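Local coordinates for protein D-xylonate dehydratase (Caulobacter crescentus, PDB 5OYN) that catalyses the dehydration of D-xylonate to 2-dehydro-3-deoxy-D-arabinonate, and also dehydrates D-gluconate, using a [2Fe-2S] cluster and magnesium, at residues 309-320 and 381-392; 283-291 and 400-408. All coordinates share one frame; numbering follows the deposited sequence.

Contact 1 (309-320 and 381-392)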
ATOM      1  N   TRP A 309      40.722   8.221 -18.938  1.00 59.24           N
ATOM      2  CA  TRP A 309      39.712   8.569 -19.935  1.00 60.13           C
ATOM      3  C   TRP A 309      40.267   8.528 -21.357  1.00 65.10           C
ATOM      4  O   TRP A 309      39.582   8.044 -22.269  1.00 66.74           O
ATOM      5  CB  TRP A 309      39.112   9.947 -19.638  1.00 62.36           C
ATOM      6  CG  TRP A 309      38.450  10.023 -18.296  1.00 63.00           C
ATOM      7  CD1 TRP A 309      38.919  10.674 -17.190  1.00 72.46           C
ATOM      8  CD2 TRP A 309      37.216   9.406 -17.905  1.00 66.05           C
ATOM      9  NE1 TRP A 309      38.051  10.503 -16.131  1.00 70.88           N
ATOM     10  CE2 TRP A 309      36.999   9.728 -16.544  1.00 69.50           C
ATOM     11  CE3 TRP A 309      36.271   8.612 -18.570  1.00 62.87           C
ATOM     12  CZ2 TRP A 309      35.872   9.293 -15.843  1.00 65.98           C
ATOM     13  CZ3 TRP A 309      35.161   8.180 -17.876  1.00 58.86           C
ATOM     14  CH2 TRP A 309      34.966   8.522 -16.527  1.00 65.07           C
ATOM     15  N   ARG A 310      41.489   9.046 -21.576  1.00 67.43           N
ATOM     16  CA  ARG A 310      42.112   8.953 -22.901  1.00 61.34           C
ATOM     17  C   ARG A 310      42.215   7.516 -23.378  1.00 58.14           C
ATOM     18  O   ARG A 310      42.127   7.251 -24.583  1.00 63.70           O
ATOM     19  CB  ARG A 310      43.513   9.587 -22.911  1.00 67.80           C
ATOM     20  CG  ARG A 310      43.538  11.074 -22.642  1.00 62.41           C
ATOM     21  CD  ARG A 310      44.885  11.694 -22.312  1.00 54.17           C
ATOM     22  NE  ARG A 310      44.779  13.123 -22.581  1.00 50.37           N
ATOM     23  CZ  ARG A 310      45.110  14.075 -21.716  1.00 53.79           C
ATOM     24  NH1 ARG A 310      45.599  13.751 -20.517  1.00 47.16           N
ATOM     25  NH2 ARG A 310      44.950  15.356 -22.057  1.00 53.42           N
ATOM     26  N   ALA A 311      42.411   6.580 -22.452  1.00 57.60           N
ATOM     27  CA  ALA A 311      42.448   5.166 -22.807  1.00 61.99           C
ATOM     28  C   ALA A 311      41.241   4.751 -23.646  1.00 71.20           C
ATOM     29  O   ALA A 311      41.380   3.988 -24.614  1.00 72.13           O
ATOM     30  CB  ALA A 311      42.519   4.331 -21.529  1.00 63.70           C
ATOM     31  N   ALA A 312      40.053   5.265 -23.303  1.00 67.54           N
ATOM     32  CA  ALA A 312      38.787   4.831 -23.878  1.00 60.67           C
ATOM     33  C   ALA A 312      38.298   5.697 -25.038  1.00 65.31           C
ATOM     34  O   ALA A 312      37.252   5.392 -25.614  1.00 65.15           O
ATOM     35  CB  ALA A 312      37.715   4.793 -22.786  1.00 64.30           C
ATOM     36  N   TYR A 313      39.027   6.751 -25.412  1.00 68.76           N
ATOM     37  CA  TYR A 313      38.560   7.635 -26.484  1.00 67.15           C
ATOM     38  C   TYR A 313      38.293   6.877 -27.790  1.00 67.14           C
ATOM     39  O   TYR A 313      37.317   7.170 -28.494  1.00 65.33           O
ATOM     40  CB  TYR A 313      39.575   8.758 -26.716  1.00 64.64           C
ATOM     41  CG  TYR A 313      39.221   9.687 -27.863  1.00 66.94           C
ATOM     42  CD1 TYR A 313      37.982  10.322 -27.911  1.00 64.80           C
ATOM     43  CD2 TYR A 313      40.124   9.930 -28.897  1.00 57.97           C
ATOM     44  CE1 TYR A 313      37.654  11.170 -28.950  1.00 63.86           C
ATOM     45  CE2 TYR A 313      39.801  10.772 -29.948  1.00 59.25           C
ATOM     46  CZ  TYR A 313      38.568  11.392 -29.966  1.00 67.84           C
ATOM     47  OH  TYR A 313      38.226  12.232 -30.999  1.00 71.32           O
ATOM     48  N   ASP A 314      39.149   5.915 -28.144  1.00 66.39           N
ATOM     49  CA  ASP A 314      39.033   5.225 -29.424  1.00 66.95           C
ATOM     50  C   ASP A 314      38.105   4.015 -29.364  1.00 66.29           C
ATOM     51  O   ASP A 314      38.273   3.073 -30.155  1.00 61.52           O
ATOM     52  CB  ASP A 314      40.413   4.804 -29.934  1.00 68.60           C
ATOM     53  CG  ASP A 314      41.077   3.754 -29.049  1.00 81.30           C
ATOM     54  OD1 ASP A 314      40.529   3.426 -27.964  1.00 73.57           O
ATOM     55  OD2 ASP A 314      42.162   3.261 -29.442  1.00 83.42           O
ATOM     56  N   ILE A 315      37.162   4.009 -28.429  1.00 63.58           N
ATOM     57  CA  ILE A 315      36.075   3.027 -28.442  1.00 58.57           C
ATOM     58  C   ILE A 315      34.999   3.507 -29.412  1.00 60.96           C
ATOM     59  O   ILE A 315      34.563   4.668 -29.315  1.00 62.05           O
ATOM     60  CB  ILE A 315      35.502   2.849 -27.044  1.00 60.40           C
ATOM     61  CG1 ILE A 315      36.607   2.476 -26.044  1.00 62.47           C
ATOM     62  CG2 ILE A 315      34.375   1.817 -27.071  1.00 55.87           C
ATOM     63  CD1 ILE A 315      36.809   1.000 -25.848  1.00 62.98           C
ATOM     64  N   PRO A 316      34.556   2.680 -30.356  1.00 51.10           N
ATOM     65  CA  PRO A 316      33.460   3.099 -31.238  1.00 53.79           C
ATOM     66  C   PRO A 316      32.122   3.086 -30.504  1.00 59.89           C
ATOM     67  O   PRO A 316      31.932   2.404 -29.490  1.00 54.29           O
ATOM     68  CB  PRO A 316      33.481   2.060 -32.360  1.00 51.21           C
ATOM     69  CG  PRO A 316      34.084   0.831 -31.739  1.00 52.52           C
ATOM     70  CD  PRO A 316      34.987   1.293 -30.602  1.00 47.26           C
ATOM     71  N   LEU A 317      31.189   3.875 -31.035  1.00 60.09           N
ATOM     72  CA  LEU A 317      29.825   3.944 -30.523  1.00 55.35           C
ATOM     73  C   LEU A 317      29.016   2.799 -31.113  1.00 57.43           C
ATOM     74  O   LEU A 317      28.897   2.694 -32.337  1.00 62.61           O
ATOM     75  CB  LEU A 317      29.195   5.284 -30.893  1.00 57.31           C
ATOM     76  CG  LEU A 317      27.682   5.365 -30.715  1.00 61.59           C
ATOM     77  CD1 LEU A 317      27.321   5.347 -29.230  1.00 56.36           C
ATOM     78  CD2 LEU A 317      27.114   6.591 -31.413  1.00 57.07           C
ATOM     79  N   ILE A 318      28.446   1.942 -30.266  1.00 59.55           N
ATOM     80  CA  ILE A 318      27.744   0.765 -30.771  1.00 62.88           C
ATOM     81  C   ILE A 318      26.270   0.691 -30.393  1.00 56.65           C
ATOM     82  O   ILE A 318      25.560  -0.145 -30.966  1.00 58.80           O
ATOM     83  CB  ILE A 318      28.454  -0.544 -30.373  1.00 62.08           C
ATOM     84  CG1 ILE A 318      28.790  -0.563 -28.889  1.00 59.92           C
ATOM     85  CG2 ILE A 318      29.700  -0.742 -31.226  1.00 59.32           C
ATOM     86  CD1 ILE A 318      29.218  -1.942 -28.423  1.00 63.80           C
ATOM     87  N   VAL A 319      25.749   1.529 -29.494  1.00 53.16           N
ATOM     88  CA  VAL A 319      24.327   1.468 -29.159  1.00 57.84           C
ATOM     89  C   VAL A 319      23.595   2.590 -29.881  1.00 52.53           C
ATOM     90  O   VAL A 319      24.000   3.756 -29.819  1.00 54.22           O
ATOM     91  CB  VAL A 319      24.075   1.505 -27.637  1.00 59.69           C
ATOM     92  CG1 VAL A 319      25.051   0.601 -26.911  1.00 55.73           C
ATOM     93  CG2 VAL A 319      24.101   2.919 -27.078  1.00 64.52           C
ATOM     94  N   ASN A 320      22.518   2.227 -30.575  1.00 52.54           N
ATOM     95  CA  ASN A 320      21.822   3.132 -31.486  1.00 50.84           C
ATOM     96  C   ASN A 320      20.670   3.823 -30.752  1.00 50.42           C
ATOM     97  O   ASN A 320      19.497   3.654 -31.059  1.00 45.23           O
ATOM     98  CB  ASN A 320      21.333   2.369 -32.707  1.00 50.30           C
ATOM     99  CG  ASN A 320      20.903   3.292 -33.819  1.00 55.07           C
ATOM    100  OD1 ASN A 320      21.078   4.513 -33.722  1.00 55.14           O
ATOM    101  ND2 ASN A 320      20.316   2.725 -34.874  1.00 48.25           N
ATOM    102  N   TYR A 381      31.218  -4.248 -33.104  1.00 59.37           N
ATOM    103  CA  TYR A 381      32.379  -3.412 -32.815  1.00 63.87           C
ATOM    104  C   TYR A 381      33.099  -2.966 -34.085  1.00 66.97           C
ATOM    105  O   TYR A 381      33.490  -1.800 -34.209  1.00 66.78           O
ATOM    106  CB  TYR A 381      33.339  -4.177 -31.905  1.00 66.35           C
ATOM    107  CG  TYR A 381      34.409  -3.326 -31.261  1.00 69.14           C
ATOM    108  CD1 TYR A 381      35.520  -2.900 -31.983  1.00 66.15           C
ATOM    109  CD2 TYR A 381      34.320  -2.966 -29.924  1.00 62.71           C
ATOM    110  CE1 TYR A 381      36.504  -2.127 -31.391  1.00 62.34           C
ATOM    111  CE2 TYR A 381      35.298  -2.196 -29.328  1.00 66.11           C
ATOM    112  CZ  TYR A 381      36.388  -1.780 -30.065  1.00 63.67           C
ATOM    113  OH  TYR A 381      37.361  -1.015 -29.464  1.00 71.46           O
ATOM    114  N   HIS A 382      33.278  -3.874 -35.046  1.00 67.88           N
ATOM    115  CA  HIS A 382      34.110  -3.541 -36.196  1.00 68.56           C
ATOM    116  C   HIS A 382      33.368  -2.779 -37.277  1.00 70.37           C
ATOM    117  O   HIS A 382      34.003  -2.019 -38.014  1.00 80.51           O
ATOM    118  CB  HIS A 382      34.749  -4.803 -36.763  1.00 62.42           C
ATOM    119  CG  HIS A 382      35.893  -5.285 -35.930  1.00 69.80           C
ATOM    120  ND1 HIS A 382      36.860  -4.428 -35.444  1.00 73.04           N
ATOM    121  CD2 HIS A 382      36.194  -6.512 -35.438  1.00 73.62           C
ATOM    122  CE1 HIS A 382      37.722  -5.109 -34.712  1.00 74.44           C
ATOM    123  NE2 HIS A 382      37.343  -6.376 -34.693  1.00 77.07           N
ATOM    124  N   GLU A 383      32.048  -2.934 -37.383  1.00 71.71           N
ATOM    125  CA  GLU A 383      31.218  -2.099 -38.251  1.00 71.72           C
ATOM    126  C   GLU A 383      30.274  -1.286 -37.366  1.00 72.10           C
ATOM    127  O   GLU A 383      29.064  -1.553 -37.311  1.00 70.68           O
ATOM    128  CB  GLU A 383      30.443  -2.931 -39.275  1.00 68.32           C
ATOM    129  CG  GLU A 383      31.252  -3.948 -40.113  1.00 79.22           C
ATOM    130  CD  GLU A 383      32.590  -3.401 -40.650  1.00 93.99           C
ATOM    131  OE1 GLU A 383      33.658  -3.804 -40.124  1.00 96.58           O
ATOM    132  OE2 GLU A 383      32.576  -2.556 -41.582  1.00 89.29           O
ATOM    133  N   PRO A 384      30.802  -0.283 -36.649  1.00 70.53           N
ATOM    134  CA  PRO A 384      29.982   0.422 -35.662  1.00 61.30           C
ATOM    135  C   PRO A 384      29.257   1.621 -36.245  1.00 63.89           C
ATOM    136  O   PRO A 384      29.133   1.766 -37.464  1.00 63.95           O
ATOM    137  CB  PRO A 384      31.017   0.853 -34.624  1.00 65.04           C
ATOM    138  CG  PRO A 384      32.206   1.168 -35.456  1.00 62.50           C
ATOM    139  CD  PRO A 384      32.184   0.225 -36.645  1.00 62.24           C
ATOM    140  N   LEU A 385      28.775   2.494 -35.369  1.00 65.70           N
ATOM    141  CA  LEU A 385      27.986   3.646 -35.783  1.00 66.15           C
ATOM    142  C   LEU A 385      28.844   4.858 -36.048  1.00 65.98           C
ATOM    143  O   LEU A 385      28.488   5.695 -36.887  1.00 68.53           O
ATOM    144  CB  LEU A 385      26.975   4.012 -34.696  1.00 65.18           C
ATOM    145  CG  LEU A 385      25.576   3.428 -34.735  1.00 62.13           C
ATOM    146  CD1 LEU A 385      24.928   3.792 -33.427  1.00 63.76           C
ATOM    147  CD2 LEU A 385      24.792   4.003 -35.903  1.00 61.33           C
ATOM    148  N   ALA A 386      29.942   4.972 -35.307  1.00 64.77           N
ATOM    149  CA  ALA A 386      30.866   6.091 -35.318  1.00 62.18           C
ATOM    150  C   ALA A 386      32.111   5.635 -34.587  1.00 70.09           C
ATOM    151  O   ALA A 386      32.013   4.897 -33.601  1.00 66.58           O
ATOM    152  CB  ALA A 386      30.280   7.332 -34.633  1.00 58.11           C
ATOM    153  N   GLU A 387      33.275   6.052 -35.081  1.00 70.80           N
ATOM    154  CA  GLU A 387      34.500   5.729 -34.378  1.00 69.53           C
ATOM    155  C   GLU A 387      34.842   6.843 -33.389  1.00 64.85           C
ATOM    156  O   GLU A 387      34.179   7.882 -33.336  1.00 62.08           O
ATOM    157  CB  GLU A 387      35.628   5.469 -35.372  1.00 66.30           C
ATOM    158  CG  GLU A 387      35.476   4.133 -36.082  1.00 69.81           C
ATOM    159  CD  GLU A 387      36.284   4.053 -37.368  1.00 98.40           C
ATOM    160  OE1 GLU A 387      37.417   4.605 -37.401  1.00100.94           O
ATOM    161  OE2 GLU A 387      35.780   3.441 -38.349  1.00100.96           O
ATOM    162  N   LYS A 388      35.864   6.587 -32.573  1.00 66.52           N
ATOM    163  CA  LYS A 388      36.367   7.530 -31.567  1.00 70.08           C
ATOM    164  C   LYS A 388      35.219   8.189 -30.806  1.00 64.86           C
ATOM    165  O   LYS A 388      34.993   9.398 -30.880  1.00 65.67           O
ATOM    166  CB  LYS A 388      37.274   8.589 -32.207  1.00 72.16           C
ATOM    167  CG  LYS A 388      38.483   8.031 -32.947  1.00 72.55           C
ATOM    168  CD  LYS A 388      39.642   9.023 -32.975  1.00 79.55           C
ATOM    169  CE  LYS A 388      39.337  10.228 -33.858  1.00 88.59           C
ATOM    170  NZ  LYS A 388      40.432  10.517 -34.841  1.00 82.19           N
ATOM    171  N   ALA A 389      34.478   7.361 -30.071  1.00 66.23           N
ATOM    172  CA  ALA A 389      33.257   7.819 -29.417  1.00 64.46           C
ATOM    173  C   ALA A 389      33.449   8.152 -27.946  1.00 59.66           C
ATOM    174  O   ALA A 389      32.545   8.743 -27.341  1.00 57.71           O
ATOM    175  CB  ALA A 389      32.152   6.771 -29.554  1.00 58.89           C
ATOM    176  N   GLY A 390      34.593   7.800 -27.371  1.00 57.58           N
ATOM    177  CA  GLY A 390      34.862   8.088 -25.979  1.00 54.37           C
ATOM    178  C   GLY A 390      34.933   9.572 -25.709  1.00 56.80           C
ATOM    179  O   GLY A 390      34.882  10.414 -26.600  1.00 56.91           O
ATOM    180  N   PHE A 391      35.041   9.900 -24.430  1.00 63.13           N
ATOM    181  CA  PHE A 391      35.238  11.287 -24.065  1.00 60.58           C
ATOM    182  C   PHE A 391      36.616  11.708 -24.518  1.00 67.11           C
ATOM    183  O   PHE A 391      37.537  10.893 -24.606  1.00 73.20           O
ATOM    184  CB  PHE A 391      35.089  11.492 -22.561  1.00 65.36           C
ATOM    185  CG  PHE A 391      33.731  11.130 -22.032  1.00 65.37           C
ATOM    186  CD1 PHE A 391      32.581  11.531 -22.700  1.00 69.61           C
ATOM    187  CD2 PHE A 391      33.599  10.379 -20.877  1.00 62.57           C
ATOM    188  CE1 PHE A 391      31.316  11.191 -22.215  1.00 64.07           C
ATOM    189  CE2 PHE A 391      32.338  10.039 -20.388  1.00 62.15           C
ATOM    190  CZ  PHE A 391      31.201  10.445 -21.059  1.00 56.76           C
ATOM    191  N   LEU A 392      36.748  12.983 -24.841  1.00 66.92           N
ATOM    192  CA  LEU A 392      38.014  13.543 -25.287  1.00 62.11           C
ATOM    193  C   LEU A 392      38.438  14.590 -24.263  1.00 61.36           C
ATOM    194  O   LEU A 392      37.929  15.713 -24.273  1.00 62.72           O
ATOM    195  CB  LEU A 392      37.879  14.141 -26.680  1.00 62.48           C
ATOM    196  CG  LEU A 392      39.197  14.761 -27.149  1.00 66.59           C
ATOM    197  CD1 LEU A 392      40.326  13.729 -27.059  1.00 63.37           C
ATOM    198  CD2 LEU A 392      39.078  15.321 -28.548  1.00 57.52           C
TER
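Tyr-381 turns one face of its ring to Pro-316, whose CG sits over the ring centre, 3.8 Å from the centroid, in a CH-pi contact. Pro-384 meets the same proline, its CG 3.5 Å from Pro-316 CB. The backbones then join: Leu-385 N donates to Leu-317 O at 3.0 Å, and Leu-317 N returns a bond to Ala-386 O. Lys-388 lays its CB over one face of the Tyr-313 ring, toward the rim. Ala-389 N bonds to Ile-315 O at 2.8 Å, while its methyl packs on Leu-317 CB. Gly-390 N donates to Tyr-313 O at 3.0 Å. Phe-391 brings its ring edge, through CD2, to 3.9 Å from Trp-309 CE3. Leu-392 CD1 centres on the second face of Tyr-313, 4.0 Å from the centroid. Tyr-313, its CG anti to its own backbone N (chi1 177°), sets the phenol ring between Lys-388 and Leu-392. A serine at Tyr-313 would probably open a gap there, with Lys-388 and Leu-392 losing the surface they pack on. Four main-chain bonds thus lace together two loops that run in opposite directions, without regular strand structure, joining the type I turn Ala-312 to Ile-315, which leads on from helix 306-312, to the lead-in of strand 392-393.

Contact 2 (283-291 and 400-408)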
ATOM      1  N   ALA A 283      28.598   3.011 -25.293  1.00 54.39           N
ATOM      2  CA  ALA A 283      27.164   3.213 -25.181  1.00 52.99           C
ATOM      3  C   ALA A 283      26.732   4.642 -25.468  1.00 52.63           C
ATOM      4  O   ALA A 283      25.560   4.959 -25.280  1.00 60.55           O
ATOM      5  CB  ALA A 283      26.687   2.822 -23.780  1.00 52.53           C
ATOM      6  N   GLY A 284      27.628   5.515 -25.906  1.00 49.01           N
ATOM      7  CA  GLY A 284      27.229   6.903 -26.060  1.00 47.85           C
ATOM      8  C   GLY A 284      26.773   7.535 -24.765  1.00 51.13           C
ATOM      9  O   GLY A 284      25.912   8.423 -24.779  1.00 54.88           O
ATOM     10  N   GLY A 285      27.346   7.104 -23.641  1.00 49.89           N
ATOM     11  CA  GLY A 285      26.942   7.572 -22.332  1.00 47.49           C
ATOM     12  C   GLY A 285      27.173   9.054 -22.081  1.00 50.78           C
ATOM     13  O   GLY A 285      27.789   9.786 -22.854  1.00 61.26           O
ATOM     14  N   SER A 286      26.672   9.483 -20.931  1.00 55.18           N
ATOM     15  CA  SER A 286      26.619  10.888 -20.571  1.00 53.76           C
ATOM     16  C   SER A 286      27.925  11.367 -19.946  1.00 55.71           C
ATOM     17  O   SER A 286      28.559  10.662 -19.152  1.00 51.46           O
ATOM     18  CB  SER A 286      25.474  11.117 -19.594  1.00 50.49           C
ATOM     19  OG  SER A 286      25.770  12.161 -18.683  1.00 57.60           O
ATOM     20  N   THR A 287      28.298  12.599 -20.285  1.00 55.41           N
ATOM     21  CA  THR A 287      29.448  13.247 -19.670  1.00 55.50           C
ATOM     22  C   THR A 287      29.309  13.377 -18.163  1.00 55.21           C
ATOM     23  O   THR A 287      30.303  13.605 -17.470  1.00 57.27           O
ATOM     24  CB  THR A 287      29.631  14.632 -20.270  1.00 58.24           C
ATOM     25  OG1 THR A 287      28.489  15.433 -19.932  1.00 59.69           O
ATOM     26  CG2 THR A 287      29.775  14.532 -21.799  1.00 57.45           C
ATOM     27  N   ASN A 288      28.097  13.279 -17.632  1.00 61.22           N
ATOM     28  CA  ASN A 288      27.976  13.320 -16.186  1.00 54.57           C
ATOM     29  C   ASN A 288      28.522  12.055 -15.551  1.00 54.33           C
ATOM     30  O   ASN A 288      28.817  12.059 -14.351  1.00 55.66           O
ATOM     31  CB  ASN A 288      26.525  13.557 -15.794  1.00 53.27           C
ATOM     32  CG  ASN A 288      26.056  14.931 -16.172  1.00 58.48           C
ATOM     33  OD1 ASN A 288      26.840  15.875 -16.188  1.00 62.31           O
ATOM     34  ND2 ASN A 288      24.780  15.061 -16.487  1.00 64.22           N
ATOM     35  N   ALA A 289      28.685  10.982 -16.334  1.00 51.54           N
ATOM     36  CA  ALA A 289      29.295   9.773 -15.795  1.00 49.37           C
ATOM     37  C   ALA A 289      30.693  10.051 -15.265  1.00 53.71           C
ATOM     38  O   ALA A 289      31.123   9.412 -14.294  1.00 53.47           O
ATOM     39  CB  ALA A 289      29.330   8.670 -16.854  1.00 45.58           C
ATOM     40  N   GLN A 290      31.409  11.034 -15.864  1.00 49.87           N
ATOM     41  CA  GLN A 290      32.806  11.245 -15.500  1.00 52.30           C
ATOM     42  C   GLN A 290      32.946  11.728 -14.061  1.00 52.53           C
ATOM     43  O   GLN A 290      33.611  11.045 -13.264  1.00 55.41           O
ATOM     44  CB  GLN A 290      33.485  12.179 -16.504  1.00 58.22           C
ATOM     45  CG  GLN A 290      34.889  12.606 -16.099  1.00 57.06           C
ATOM     46  CD  GLN A 290      34.918  13.841 -15.217  1.00 53.17           C
ATOM     47  OE1 GLN A 290      34.441  14.902 -15.604  1.00 54.81           O
ATOM     48  NE2 GLN A 290      35.486  13.707 -14.026  1.00 50.82           N
ATOM     49  N   PRO A 291      32.354  12.862 -13.654  1.00 48.20           N
ATOM     50  CA  PRO A 291      32.438  13.215 -12.227  1.00 48.14           C
ATOM     51  C   PRO A 291      31.974  12.094 -11.321  1.00 57.84           C
ATOM     52  O   PRO A 291      32.561  11.899 -10.252  1.00 61.54           O
ATOM     53  CB  PRO A 291      31.538  14.451 -12.107  1.00 43.71           C
ATOM     54  CG  PRO A 291      31.467  15.004 -13.455  1.00 49.26           C
ATOM     55  CD  PRO A 291      31.563  13.850 -14.409  1.00 48.73           C
ATOM     56  N   ASP A 400      42.683  22.966 -16.800  1.00 67.48           N
ATOM     57  CA  ASP A 400      43.600  21.838 -16.838  1.00 68.35           C
ATOM     58  C   ASP A 400      42.925  20.553 -17.292  1.00 70.55           C
ATOM     59  O   ASP A 400      43.615  19.642 -17.762  1.00 73.73           O
ATOM     60  CB  ASP A 400      44.244  21.640 -15.464  1.00 72.22           C
ATOM     61  CG  ASP A 400      44.911  22.910 -14.939  1.00 78.30           C
ATOM     62  OD1 ASP A 400      45.404  23.733 -15.766  1.00 76.34           O
ATOM     63  OD2 ASP A 400      44.931  23.075 -13.694  1.00 73.57           O
ATOM     64  N   PHE A 401      41.600  20.468 -17.175  1.00 69.49           N
ATOM     65  CA  PHE A 401      40.857  19.275 -17.556  1.00 66.40           C
ATOM     66  C   PHE A 401      39.459  19.681 -17.999  1.00 67.67           C
ATOM     67  O   PHE A 401      38.847  20.580 -17.414  1.00 68.87           O
ATOM     68  CB  PHE A 401      40.784  18.268 -16.396  1.00 65.35           C
ATOM     69  CG  PHE A 401      39.874  17.093 -16.655  1.00 66.92           C
ATOM     70  CD1 PHE A 401      40.386  15.906 -17.157  1.00 63.51           C
ATOM     71  CD2 PHE A 401      38.510  17.166 -16.372  1.00 72.47           C
ATOM     72  CE1 PHE A 401      39.566  14.818 -17.400  1.00 64.99           C
ATOM     73  CE2 PHE A 401      37.672  16.078 -16.614  1.00 68.58           C
ATOM     74  CZ  PHE A 401      38.205  14.900 -17.130  1.00 69.40           C
ATOM     75  N   ALA A 402      38.973  19.014 -19.040  1.00 64.00           N
ATOM     76  CA  ALA A 402      37.591  19.086 -19.491  1.00 59.03           C
ATOM     77  C   ALA A 402      37.404  17.922 -20.442  1.00 62.98           C
ATOM     78  O   ALA A 402      38.380  17.317 -20.879  1.00 61.64           O
ATOM     79  CB  ALA A 402      37.255  20.410 -20.177  1.00 53.09           C
ATOM     80  N   ILE A 403      36.144  17.590 -20.737  1.00 67.34           N
ATOM     81  CA  ILE A 403      35.847  16.507 -21.667  1.00 60.04           C
ATOM     82  C   ILE A 403      34.852  17.002 -22.703  1.00 59.40           C
ATOM     83  O   ILE A 403      34.048  17.906 -22.443  1.00 58.55           O
ATOM     84  CB  ILE A 403      35.309  15.253 -20.952  1.00 59.84           C
ATOM     85  CG1 ILE A 403      34.115  15.607 -20.071  1.00 60.38           C
ATOM     86  CG2 ILE A 403      36.402  14.590 -20.136  1.00 55.79           C
ATOM     87  CD1 ILE A 403      33.417  14.389 -19.526  1.00 60.41           C
ATOM     88  N   MET A 404      34.918  16.401 -23.889  1.00 54.02           N
ATOM     89  CA  MET A 404      34.047  16.747 -25.000  1.00 56.79           C
ATOM     90  C   MET A 404      33.215  15.532 -25.379  1.00 61.25           C
ATOM     91  O   MET A 404      33.723  14.407 -25.390  1.00 61.10           O
ATOM     92  CB  MET A 404      34.853  17.227 -26.200  1.00 59.54           C
ATOM     93  CG  MET A 404      34.070  18.054 -27.208  1.00 60.65           C
ATOM     94  SD  MET A 404      34.792  17.886 -28.847  1.00 65.41           S
ATOM     95  CE  MET A 404      33.637  18.786 -29.875  1.00 61.07           C
ATOM     96  N   LYS A 405      31.931  15.751 -25.676  1.00 63.97           N
ATOM     97  CA  LYS A 405      31.047  14.637 -26.020  1.00 63.66           C
ATOM     98  C   LYS A 405      31.301  14.263 -27.473  1.00 63.95           C
ATOM     99  O   LYS A 405      30.701  14.805 -28.398  1.00 65.91           O
ATOM    100  CB  LYS A 405      29.583  14.982 -25.775  1.00 65.87           C
ATOM    101  CG  LYS A 405      28.734  13.739 -25.427  1.00 69.09           C
ATOM    102  CD  LYS A 405      27.344  14.060 -24.832  1.00 63.05           C
ATOM    103  CE  LYS A 405      26.406  12.853 -24.973  1.00 60.95           C
ATOM    104  NZ  LYS A 405      25.200  12.862 -24.069  1.00 59.55           N
ATOM    105  N   SER A 406      32.213  13.315 -27.674  1.00 59.60           N
ATOM    106  CA  SER A 406      32.563  12.917 -29.028  1.00 57.98           C
ATOM    107  C   SER A 406      31.429  12.168 -29.705  1.00 60.23           C
ATOM    108  O   SER A 406      31.285  12.253 -30.931  1.00 63.23           O
ATOM    109  CB  SER A 406      33.812  12.039 -29.008  1.00 57.58           C
ATOM    110  OG  SER A 406      34.713  12.494 -28.017  1.00 65.06           O
ATOM    111  N   SER A 407      30.631  11.410 -28.934  1.00 63.99           N
ATOM    112  CA  SER A 407      29.604  10.539 -29.510  1.00 59.92           C
ATOM    113  C   SER A 407      28.510  11.315 -30.206  1.00 56.05           C
ATOM    114  O   SER A 407      27.724  10.729 -30.952  1.00 62.65           O
ATOM    115  CB  SER A 407      28.972   9.666 -28.435  1.00 57.00           C
ATOM    116  OG  SER A 407      28.114  10.434 -27.619  1.00 62.77           O
ATOM    117  N   VAL A 408      28.485  12.626 -30.024  1.00 58.69           N
ATOM    118  CA  VAL A 408      27.358  13.465 -30.378  1.00 58.34           C
ATOM    119  C   VAL A 408      27.703  14.495 -31.456  1.00 63.46           C
ATOM    120  O   VAL A 408      26.822  15.247 -31.895  1.00 66.03           O
ATOM    121  CB  VAL A 408      26.805  14.104 -29.086  1.00 61.78           C
ATOM    122  CG1 VAL A 408      26.118  15.409 -29.293  1.00 70.01           C
ATOM    123  CG2 VAL A 408      25.886  13.093 -28.377  1.00 59.86           C
TER
HETATM  124  O   HOH W   1      26.002  14.848 -21.623  1.00 48.67           O
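Residues 283-291 and 400-408 run in opposite directions, with the CA atoms of Gly-284 and Ser-407 5.5 Å apart and those of Thr-287 and Lys-405 6.7 Å apart, so side chains rather than main-chain bonds fill the interval. Phe-401 and Ile-403 of strand 401-404, and Lys-405 next along the same side, point toward the loop and helix start. Thr-287 CG2 rests against the aliphatic part of Lys-405, 3.9 Å from its CG, the two side chains crossing at about a right angle. The extended lysine carries NZ to a water that accepts from it and also bonds Thr-287 OG1; NZ has a further, weak bond to Ala-502 O. The loop is a helix-to-helix connection: Gly-284, with positive phi, is the C-prime residue of a Schellman motif closing helix 270-282, and Ser-286 OG accepts from Asn-288 N in a capping bond ahead of helix 289-299. The Ser-286 side chain lies about 7 Å from the bound magnesium ion, placing this turn beside the metal site. Ile-403, its CG1 between backbone N and carbonyl carbon (chi1 53°), extends CD1 to 3.7 Å from Gln-290 CB and also touches Thr-287. At the far end Gln-290 OE1 approaches the edge of the Phe-401 ring, 3.6 Å from CE2, with amide and ring planes 73° apart. Asn-509 ND2 bonds OE1 and NE2 bonds Leu-576 O, which would hold the amide's rotation.

In the fold
From the N terminus, the chain first passes 283-291, the turn between helices 270-282 and 289-299, and then helix 306-312, which leads into 309-320. Contact 1 closes an inner loop of 60 intervening residues when 381-392 returns to that segment. The chain continues through strand 392-393 to strand 401-404, where contact 2 closes a loop of 108 residues; contact 1 is therefore nested within it. The centres lie 12 Å apart and the two touch directly: a probable backbone hydrogen bond from Met-404 N to Leu-392 O joins the neighbouring strands, and Phe-391 packs on Ser-286. Together they tie helices 270-282, 289-299 and 306-312 to the three-stranded antiparallel sheet that includes strands 392-393 and 401-404.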